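Local coordinates for prolyl 4-hydroxylase alpha subunit Fe(2+) 2OG dioxygenase domain-containing protein (Burkholderia ambifaria, PDB 3W20) that probably oxidises N-substituted L-amino acids as a metal- and 2-oxoglutarate-dependent dioxygenase of the double-stranded beta-helix fold, at residues M40-D45 and G235-F240; R140-P145 and T252-T257; L182-A187 and R256-F261. One frame throughout, in Å; residues are numbered along the deposited sequence.

From the N terminus, the chain first supplies residues 40-45, whose partner, 235-240, comes some 190 residues later, closing interaction 1. Residues 140-145 and then 182-187 follow inside that loop, but both find their partner beyond it, on strand 255-265, so interactions 2 and 3 each cross interaction 1. The loop of interaction 3 starts later in the chain and ends on the same stretch as that of interaction 2, the two sharing Arg256 and Thr257. Across the sheet the order is 139-143, 255-265, 178-185, 236-241 and 37-41. Gly235 N lies 2.9 Å from Thr183 O, a probable hydrogen bond joining interactions 1 and 3, whereas the centres of interactions 1 and 2 are about 17 Å apart.

Interaction 1. Residues M40-D45 and G235-F240; sequences MDIVPD and GQLTLF
An antiparallel ladder joins strand 37-41, from the N-terminal part of the chain, to strand 236-241 of the large sheet in this double-stranded beta-helix protein, and it ends where the chain leaves strand geometry at Ile42 and Val43. Met40, a selenomethionine, and Leu237 form the hydrogen-bonded pair: Met40 N reaches Leu237 O and Leu237 N reaches Met40 O, each at 2.8 Å. One step on, Asp41 and Gln236 make a non-hydrogen-bonded pair. Beyond it the carbonyl of Gly235 is gripped twice, by Ile42 N at 3.0 Å and by Val43 N at the same distance; Val43 N comes in the carbonyl plane on a lone pair, while Ile42 N is tilted from that plane. Gly235 has a positive phi of 100°, and its CA makes a CA-H...O contact with Val43 O.

On the face of Asp41 and Gln236 the two side chains run alongside each other in the same direction. Gln236 NE2 gives a hydrogen to the syn side of Asp41 OD1 (2.9 Å), somewhat out of the carboxylate plane, although amide and carboxylate planes are turned 43° apart. The other end of this amide is also held, Gln236 OE1 accepting from Gln233 N. The opposite face is apolar. Ile42 CG1 lies 3.5 Å from Leu237 CB, and the bend of Met40 at its third torsion (64°) carries the selenium to 3.8 Å from Leu239 CD1.

Helix 23-31 packs against this apolar face through Ala26, Ile23, Ile27 and Leu30, strand 4-10 pairs with the outer side of strand 37-41, and strand 178-185 flanks residues 235-240 as their other neighbour.

Interaction 2. Residues R140-P145 and T252-T257; sequences RRVYEP and TSTRRT
Strands 140-143 and 255-257 run antiparallel, their axes 4.9 Å apart at closest approach and 166° apart in direction. Two hydrogen-bonded pairs frame a non-hydrogen-bonded one, Val142 with Arg256. Arg141 N donates to Thr257 O at 2.7 Å and Thr257 N returns a bond to Arg141 O; Tyr143 N donates to Arg255 O at 2.9 Å, matched by Arg255 N to Tyr143 O. Past the strands the segments stay close: Pro145 CG packs 3.4 Å from Thr252 O.

Arg141, Tyr143, Arg255 and Thr257 project from one face of this sheet, and all four bind 2-oxoglutarate in a structure of this protein; the cosubstrate is absent from the present chain. They belong to the double-stranded beta-helix of the 2-oxoglutarate dioxygenases, with the zinc ion of His155, Asp157 and His246 about 7 Å from the Arg141 side chain. Arg255 and Tyr143 extend side by side. Fully extended from CG to NE, Arg255 brings NH1 over one face of the tyrosine ring, offset toward the rim and 3.2 Å from Tyr143 CE2. The guanidinium is steeply inclined to the ring, their planes 65° apart, yet its CZ stands 21° off the ring normal, giving a cation-pi contact. Thr257 CG2 sits over the centre of one guanidinium face, and Thr257 OG1 lies at the tyrosine edge, in plane. That hydroxyl is buried with no partner in this model, consistent with its role as a ligand contact when 2-oxoglutarate is present. Arg141 is steadied by a salt bridge to Asp273 and by Thr139.

On the reverse face, a bend at the second torsion of Glu144 folds its carboxylate back, and Thr254 OG1 donates to Glu144 OE1 at 2.7 Å, meeting it on the syn side, tilted out of the carboxylate plane.

Interaction 3. Residues L182-A187 and R256-F261; sequences LTIQGA and RTMGLF
The Arg256 guanidinium carries Ile184 CG2 over one face, offset toward the rim and 3.9 Å from Arg256 NH2, and has the amide of Gln185 at its edge. Arg256 NE donates to Gln185 OE1 at 2.8 Å. The two flat groups stand nearly perpendicular, 89° apart, and OE1 is 19° out of the guanidinium plane. Gln185 reaches the bond with an extended chain; Arg256 does so by bending at its third torsion (-60°), which turns the guanidinium toward Ile184 and Gln185. Trp52 adds a cation-pi contact to the same arginine.

Between the two backbones the ladder is irregular. Leu182 and Met258, a selenomethionine, form a hydrogen-bonded pair, with Leu182 N to Met258 O at 2.9 Å and Met258 N returning to Leu182 O. Thr183 and Thr257 come next, where Thr183 OG1 meets Thr257 CG2 at 3.9 Å. Then Arg256 O accepts twice, from Ile184 N at 2.8 Å and from Gln185 N at 3.1 Å, while Arg256 N donates to Gln185 O. The extra residue leaves Ile184 pointing toward the partner strand, and its CG1 packs 3.7 Å from the methyl CE of Met258. Leu182 lies on the same face, which is covered by Trp51 and Trp52 of helix 48-52 and by Phe112 of helix 111-120.

Ile184 and Gln185 both opposite Arg256 define a classic beta bulge. It marks the end of strand 178-185 in the double-stranded beta-helix, beside Thr257, whose face of the sheet belongs to the 2-oxoglutarate site.

Interaction 1. Residues M40-D45 and G235-F240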
loop_
_atom_site.group_PDB
_atom_site.type_symbol
_atom_site.label_atom_id
_atom_site.label_comp_id
_atom_site.label_asym_id
_atom_site.label_seq_id
_atom_site.Cartn_x
_atom_site.Cartn_y
_atom_site.Cartn_z
HETATM N N MSE A 40 13.039 -14.738 27.734
HETATM C CA MSE A 40 12.043 -15.585 28.411
HETATM C C MSE A 40 11.970 -16.977 27.762
HETATM O O MSE A 40 12.055 -17.119 26.567
HETATM C CB MSE A 40 10.623 -14.938 28.220
HETATM C CG MSE A 40 10.648 -13.458 28.615
HETATM SE SE MSE A 40 8.795 -12.749 28.472
HETATM C CE MSE A 40 7.976 -13.858 29.846
ATOM N N ASP A 41 11.820 -18.019 28.586
ATOM C CA ASP A 41 11.740 -19.393 28.110
ATOM C C ASP A 41 10.284 -19.699 27.825
ATOM O O ASP A 41 9.500 -19.975 28.705
ATOM C CB ASP A 41 12.264 -20.347 29.190
ATOM C CG ASP A 41 13.734 -20.216 29.423
ATOM O OD1 ASP A 41 14.405 -19.347 28.836
ATOM O OD2 ASP A 41 14.264 -21.008 30.217
ATOM N N ILE A 42 9.917 -19.623 26.556
ATOM C CA ILE A 42 8.525 -19.705 26.151
ATOM C C ILE A 42 8.179 -21.100 25.669
ATOM O O ILE A 42 7.170 -21.674 26.109
ATOM C CB ILE A 42 8.227 -18.713 24.996
ATOM C CG1 ILE A 42 8.500 -17.255 25.454
ATOM C CG2 ILE A 42 6.794 -18.899 24.513
ATOM C CD1 ILE A 42 7.785 -16.920 26.763
ATOM N N VAL A 43 8.966 -21.621 24.747
ATOM C CA VAL A 43 8.527 -22.841 24.047
ATOM C C VAL A 43 9.391 -24.033 24.488
ATOM O O VAL A 43 10.643 -23.967 24.391
ATOM C CB VAL A 43 8.692 -22.725 22.534
ATOM C CG1 VAL A 43 8.204 -24.027 21.850
ATOM C CG2 VAL A 43 7.944 -21.517 21.986
ATOM N N PRO A 44 8.770 -25.094 25.033
ATOM C CA PRO A 44 9.636 -26.198 25.513
ATOM C C PRO A 44 10.197 -27.070 24.413
ATOM O O PRO A 44 9.711 -27.043 23.299
ATOM C CB PRO A 44 8.699 -27.055 26.357
ATOM C CG PRO A 44 7.356 -26.814 25.805
ATOM C CD PRO A 44 7.348 -25.347 25.332
ATOM N N ASP A 45 11.222 -27.843 24.751
ATOM C CA ASP A 45 11.856 -28.688 23.764
ATOM C C ASP A 45 10.838 -29.638 23.106
ATOM O O ASP A 45 9.920 -30.155 23.759
ATOM C CB ASP A 45 13.011 -29.462 24.380
ATOM C CG ASP A 45 13.947 -30.057 23.323
ATOM O OD1 ASP A 45 13.866 -29.735 22.085
ATOM O OD2 ASP A 45 14.763 -30.881 23.746
ATOM N N GLY A 235 13.632 -21.635 21.660
ATOM C CA GLY A 235 12.497 -21.663 22.578
ATOM C C GLY A 235 12.466 -20.363 23.389
ATOM O O GLY A 235 11.476 -20.066 24.052
ATOM N N GLN A 236 13.546 -19.593 23.325
ATOM C CA GLN A 236 13.608 -18.289 24.077
ATOM C C GLN A 236 13.057 -17.111 23.249
ATOM O O GLN A 236 13.339 -16.997 22.072
ATOM C CB GLN A 236 15.004 -17.984 24.667
ATOM C CG GLN A 236 15.499 -19.029 25.680
ATOM C CD GLN A 236 16.849 -18.623 26.293
ATOM O OE1 GLN A 236 17.761 -18.190 25.601
ATOM N NE2 GLN A 236 16.932 -18.709 27.609
ATOM N N LEU A 237 12.302 -16.240 23.928
ATOM C CA LEU A 237 11.782 -15.007 23.318
ATOM C C LEU A 237 12.656 -13.893 23.891
ATOM O O LEU A 237 12.777 -13.777 25.105
ATOM C CB LEU A 237 10.372 -14.781 23.825
ATOM C CG LEU A 237 9.710 -13.451 23.386
ATOM C CD1 LEU A 237 9.557 -13.321 21.849
ATOM C CD2 LEU A 237 8.336 -13.405 24.085
ATOM N N THR A 238 13.216 -13.079 23.004
ATOM C CA THR A 238 14.013 -11.958 23.432
ATOM C C THR A 238 13.200 -10.661 23.166
ATOM O O THR A 238 12.786 -10.467 22.019
ATOM C CB THR A 238 15.282 -11.934 22.615
ATOM O OG1 THR A 238 16.005 -13.135 22.941
ATOM C CG2 THR A 238 16.207 -10.789 23.067
ATOM N N LEU A 239 13.021 -9.841 24.197
ATOM C CA LEU A 239 12.253 -8.599 24.111
ATOM C C LEU A 239 13.242 -7.486 24.489
ATOM O O LEU A 239 14.017 -7.652 25.475
ATOM C CB LEU A 239 11.127 -8.645 25.077
ATOM C CG LEU A 239 10.115 -9.795 24.874
ATOM C CD1 LEU A 239 9.252 -9.841 26.111
ATOM C CD2 LEU A 239 9.306 -9.334 23.669
ATOM N N PHE A 240 13.393 -6.466 23.641
ATOM C CA PHE A 240 14.355 -5.475 23.949
ATOM C C PHE A 240 13.973 -4.110 23.418
ATOM O O PHE A 240 13.111 -3.993 22.528
ATOM C CB PHE A 240 15.758 -5.803 23.328
ATOM C CG PHE A 240 15.755 -5.892 21.825
ATOM C CD1 PHE A 240 16.367 -4.901 21.035
ATOM C CD2 PHE A 240 15.194 -7.014 21.190
ATOM C CE1 PHE A 240 16.342 -5.011 19.619
ATOM C CE2 PHE A 240 15.164 -7.118 19.790
ATOM C CZ PHE A 240 15.759 -6.145 19.005
#

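Interaction 2. Residues R140-P145 and T252-T257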
loop_
_atom_site.group_PDB
_atom_site.type_symbol
_atom_site.label_atom_id
_atom_site.label_comp_id
_atom_site.label_asym_id
_atom_site.label_seq_id
_atom_site.Cartn_x
_atom_site.Cartn_y
_atom_site.Cartn_z
ATOM N N ARG A 140 8.914 -14.472 9.543
ATOM C CA ARG A 140 9.850 -15.527 9.862
ATOM C C ARG A 140 11.173 -15.225 9.197
ATOM O O ARG A 140 11.212 -14.765 8.025
ATOM C CB ARG A 140 9.292 -16.863 9.300
ATOM C CG ARG A 140 8.131 -17.392 10.053
ATOM C CD ARG A 140 7.744 -18.831 9.592
ATOM N NE ARG A 140 7.541 -18.859 8.160
ATOM C CZ ARG A 140 7.144 -19.937 7.451
ATOM N NH1 ARG A 140 6.891 -21.089 8.042
ATOM N NH2 ARG A 140 7.006 -19.845 6.143
ATOM N N ARG A 141 12.282 -15.464 9.877
ATOM C CA ARG A 141 13.571 -14.901 9.451
ATOM C C ARG A 141 14.520 -16.064 9.371
ATOM O O ARG A 141 14.657 -16.865 10.344
ATOM C CB ARG A 141 14.074 -13.840 10.483
ATOM C CG ARG A 141 13.248 -12.519 10.503
ATOM C CD ARG A 141 13.382 -11.779 11.843
ATOM N NE ARG A 141 12.425 -10.672 12.022
ATOM C CZ ARG A 141 12.315 -9.953 13.128
ATOM N NH1 ARG A 141 11.399 -8.923 13.195
ATOM N NH2 ARG A 141 13.090 -10.250 14.194
ATOM N N VAL A 142 15.167 -16.203 8.219
ATOM C CA VAL A 142 16.235 -17.200 8.012
ATOM C C VAL A 142 17.575 -16.425 7.929
ATOM O O VAL A 142 17.720 -15.488 7.144
ATOM C CB VAL A 142 15.973 -18.040 6.724
ATOM C CG1 VAL A 142 17.086 -19.034 6.476
ATOM C CG2 VAL A 142 14.615 -18.764 6.815
ATOM N N TYR A 143 18.536 -16.788 8.764
ATOM C CA TYR A 143 19.863 -16.148 8.741
ATOM C C TYR A 143 20.810 -17.239 8.190
ATOM O O TYR A 143 21.052 -18.208 8.904
ATOM C CB TYR A 143 20.286 -15.755 10.164
ATOM C CG TYR A 143 19.412 -14.649 10.745
ATOM C CD1 TYR A 143 19.770 -13.314 10.596
ATOM C CD2 TYR A 143 18.201 -14.942 11.393
ATOM C CE1 TYR A 143 18.985 -12.273 11.082
ATOM C CE2 TYR A 143 17.397 -13.906 11.868
ATOM C CZ TYR A 143 17.797 -12.580 11.734
ATOM O OH TYR A 143 17.031 -11.538 12.194
ATOM N N GLU A 144 21.270 -17.116 6.929
ATOM C CA GLU A 144 22.281 -18.069 6.361
ATOM C C GLU A 144 23.682 -17.543 6.680
ATOM O O GLU A 144 23.876 -16.315 6.733
ATOM C CB GLU A 144 22.148 -18.288 4.843
ATOM C CG GLU A 144 20.838 -18.917 4.347
ATOM C CD GLU A 144 20.603 -20.374 4.783
ATOM O OE1 GLU A 144 21.419 -20.950 5.538
ATOM O OE2 GLU A 144 19.567 -20.959 4.378
ATOM N N PRO A 145 24.642 -18.454 6.934
ATOM C CA PRO A 145 26.048 -18.128 7.158
ATOM C C PRO A 145 26.573 -17.006 6.251
ATOM O O PRO A 145 26.409 -17.070 5.045
ATOM C CB PRO A 145 26.741 -19.443 6.823
ATOM C CG PRO A 145 25.769 -20.469 7.311
ATOM C CD PRO A 145 24.397 -19.896 7.141
ATOM N N THR A 252 27.508 -19.451 11.842
ATOM C CA THR A 252 28.274 -20.510 11.132
ATOM C C THR A 252 27.344 -21.492 10.455
ATOM O O THR A 252 27.750 -22.176 9.502
ATOM C CB THR A 252 29.266 -21.267 12.018
ATOM O OG1 THR A 252 28.606 -21.869 13.146
ATOM C CG2 THR A 252 30.429 -20.356 12.447
ATOM N N SER A 253 26.101 -21.595 10.941
ATOM C CA SER A 253 25.094 -22.394 10.223
ATOM C C SER A 253 23.736 -21.706 10.343
ATOM O O SER A 253 23.616 -20.639 10.981
ATOM C CB SER A 253 25.038 -23.814 10.755
ATOM O OG SER A 253 24.796 -23.853 12.152
ATOM N N THR A 254 22.716 -22.320 9.754
ATOM C CA THR A 254 21.388 -21.705 9.729
ATOM C C THR A 254 20.811 -21.377 11.133
ATOM O O THR A 254 20.752 -22.240 12.040
ATOM C CB THR A 254 20.400 -22.525 8.859
ATOM O OG1 THR A 254 21.002 -22.756 7.561
ATOM C CG2 THR A 254 19.097 -21.730 8.664
ATOM N N ARG A 255 20.334 -20.124 11.248
ATOM C CA ARG A 255 19.638 -19.639 12.459
ATOM C C ARG A 255 18.211 -19.297 11.986
ATOM O O ARG A 255 18.050 -18.662 10.945
ATOM C CB ARG A 255 20.368 -18.407 13.022
ATOM C CG ARG A 255 19.826 -17.819 14.337
ATOM C CD ARG A 255 20.646 -16.581 14.666
ATOM N NE ARG A 255 20.129 -15.812 15.813
ATOM C CZ ARG A 255 19.428 -14.664 15.730
ATOM N NH1 ARG A 255 19.155 -14.073 14.562
ATOM N NH2 ARG A 255 19.049 -14.064 16.866
ATOM N N ARG A 256 17.189 -19.767 12.703
ATOM C CA ARG A 256 15.835 -19.316 12.374
ATOM C C ARG A 256 15.191 -18.619 13.569
ATOM O O ARG A 256 15.292 -19.129 14.678
ATOM C CB ARG A 256 14.988 -20.520 11.945
ATOM C CG ARG A 256 15.384 -20.981 10.548
ATOM C CD ARG A 256 14.525 -22.121 10.091
ATOM N NE ARG A 256 14.640 -23.267 10.966
ATOM C CZ ARG A 256 13.612 -24.021 11.269
ATOM N NH1 ARG A 256 12.424 -23.718 10.748
ATOM N NH2 ARG A 256 13.758 -25.043 12.075
ATOM N N THR A 257 14.545 -17.472 13.308
ATOM C CA THR A 257 13.770 -16.726 14.334
ATOM C C THR A 257 12.450 -16.268 13.706
ATOM O O THR A 257 12.306 -16.278 12.454
ATOM C CB THR A 257 14.523 -15.467 14.875
ATOM O OG1 THR A 257 14.592 -14.529 13.829
ATOM C CG2 THR A 257 15.969 -15.842 15.303
#

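Interaction 3. Residues L182-A187 and R256-F261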
loop_
_atom_site.group_PDB
_atom_site.type_symbol
_atom_site.label_atom_id
_atom_site.label_comp_id
_atom_site.label_asym_id
_atom_site.label_seq_id
_atom_site.Cartn_x
_atom_site.Cartn_y
_atom_site.Cartn_z
ATOM N N LEU A 182 11.417 -14.722 18.687
ATOM C CA LEU A 182 11.460 -16.068 19.281
ATOM C C LEU A 182 12.493 -16.847 18.443
ATOM O O LEU A 182 12.415 -16.835 17.216
ATOM C CB LEU A 182 10.096 -16.720 19.124
ATOM C CG LEU A 182 10.092 -18.230 19.512
ATOM C CD1 LEU A 182 10.433 -18.492 20.992
ATOM C CD2 LEU A 182 8.664 -18.712 19.227
ATOM N N THR A 183 13.481 -17.451 19.114
ATOM C CA THR A 183 14.519 -18.215 18.370
ATOM C C THR A 183 13.961 -19.643 18.229
ATOM O O THR A 183 13.412 -20.225 19.181
ATOM C CB THR A 183 15.887 -18.149 19.098
ATOM O OG1 THR A 183 16.321 -16.771 19.113
ATOM C CG2 THR A 183 16.970 -18.900 18.252
ATOM N N ILE A 184 14.064 -20.123 17.006
ATOM C CA ILE A 184 13.551 -21.467 16.625
ATOM C C ILE A 184 14.709 -22.464 16.399
ATOM O O ILE A 184 14.660 -23.580 16.941
ATOM C CB ILE A 184 12.674 -21.363 15.360
ATOM C CG1 ILE A 184 11.394 -20.533 15.660
ATOM C CG2 ILE A 184 12.215 -22.753 14.898
ATOM C CD1 ILE A 184 10.463 -21.087 16.717
ATOM N N GLN A 185 15.708 -22.044 15.609
ATOM C CA GLN A 185 16.957 -22.816 15.351
ATOM C C GLN A 185 18.186 -21.968 15.572
ATOM O O GLN A 185 18.323 -20.898 14.962
ATOM C CB GLN A 185 16.923 -23.329 13.882
ATOM C CG GLN A 185 18.188 -24.053 13.424
ATOM C CD GLN A 185 18.053 -24.681 12.045
ATOM O OE1 GLN A 185 17.211 -24.312 11.240
ATOM N NE2 GLN A 185 18.903 -25.651 11.778
ATOM N N GLY A 186 19.126 -22.454 16.394
ATOM C CA GLY A 186 20.313 -21.628 16.703
ATOM C C GLY A 186 21.436 -22.044 15.787
ATOM O O GLY A 186 21.441 -23.186 15.313
ATOM N N ALA A 187 22.367 -21.124 15.513
ATOM C CA ALA A 187 23.532 -21.392 14.668
ATOM C C ALA A 187 24.493 -22.307 15.440
ATOM O O ALA A 187 24.496 -22.327 16.703
ATOM C CB ALA A 187 24.226 -20.061 14.285
ATOM N N ARG A 256 17.189 -19.767 12.703
ATOM C CA ARG A 256 15.835 -19.316 12.374
ATOM C C ARG A 256 15.191 -18.619 13.569
ATOM O O ARG A 256 15.292 -19.129 14.678
ATOM C CB ARG A 256 14.988 -20.520 11.945
ATOM C CG ARG A 256 15.384 -20.981 10.548
ATOM C CD ARG A 256 14.525 -22.121 10.091
ATOM N NE ARG A 256 14.640 -23.267 10.966
ATOM C CZ ARG A 256 13.612 -24.021 11.269
ATOM N NH1 ARG A 256 12.424 -23.718 10.748
ATOM N NH2 ARG A 256 13.758 -25.043 12.075
ATOM N N THR A 257 14.545 -17.472 13.308
ATOM C CA THR A 257 13.770 -16.726 14.334
ATOM C C THR A 257 12.450 -16.268 13.706
ATOM O O THR A 257 12.306 -16.278 12.454
ATOM C CB THR A 257 14.523 -15.467 14.875
ATOM O OG1 THR A 257 14.592 -14.529 13.829
ATOM C CG2 THR A 257 15.969 -15.842 15.303
HETATM N N MSE A 258 11.489 -15.862 14.546
HETATM C CA MSE A 258 10.273 -15.253 14.110
HETATM C C MSE A 258 10.227 -13.961 14.872
HETATM O O MSE A 258 10.446 -13.994 16.086
HETATM C CB MSE A 258 9.270 -16.185 14.899
HETATM C CG MSE A 258 7.935 -16.297 14.332
HETATM SE SE MSE A 258 7.375 -17.963 15.283
HETATM C CE MSE A 258 8.305 -19.122 14.192
ATOM N N GLY A 259 9.918 -12.829 14.257
ATOM C CA GLY A 259 9.867 -11.588 15.119
ATOM C C GLY A 259 8.865 -10.505 14.694
ATOM O O GLY A 259 8.293 -10.509 13.612
ATOM N N LEU A 260 8.681 -9.537 15.572
ATOM C CA LEU A 260 7.941 -8.346 15.205
ATOM C C LEU A 260 8.450 -7.208 16.107
ATOM O O LEU A 260 9.410 -7.396 16.857
ATOM C CB LEU A 260 6.462 -8.588 15.429
ATOM C CG LEU A 260 5.975 -9.174 16.743
ATOM C CD1 LEU A 260 5.964 -8.201 17.951
ATOM C CD2 LEU A 260 4.542 -9.745 16.519
ATOM N N PHE A 261 7.804 -6.047 15.962
ATOM C CA PHE A 261 8.064 -4.923 16.845
ATOM C C PHE A 261 6.739 -4.465 17.453
ATOM O O PHE A 261 5.621 -4.665 16.906
ATOM C CB PHE A 261 8.668 -3.766 15.999
ATOM C CG PHE A 261 10.023 -4.103 15.490
ATOM C CD1 PHE A 261 11.177 -3.806 16.269
ATOM C CD2 PHE A 261 10.171 -4.693 14.213
ATOM C CE1 PHE A 261 12.469 -4.125 15.820
ATOM C CE2 PHE A 261 11.472 -5.005 13.746
ATOM C CZ PHE A 261 12.597 -4.777 14.550
#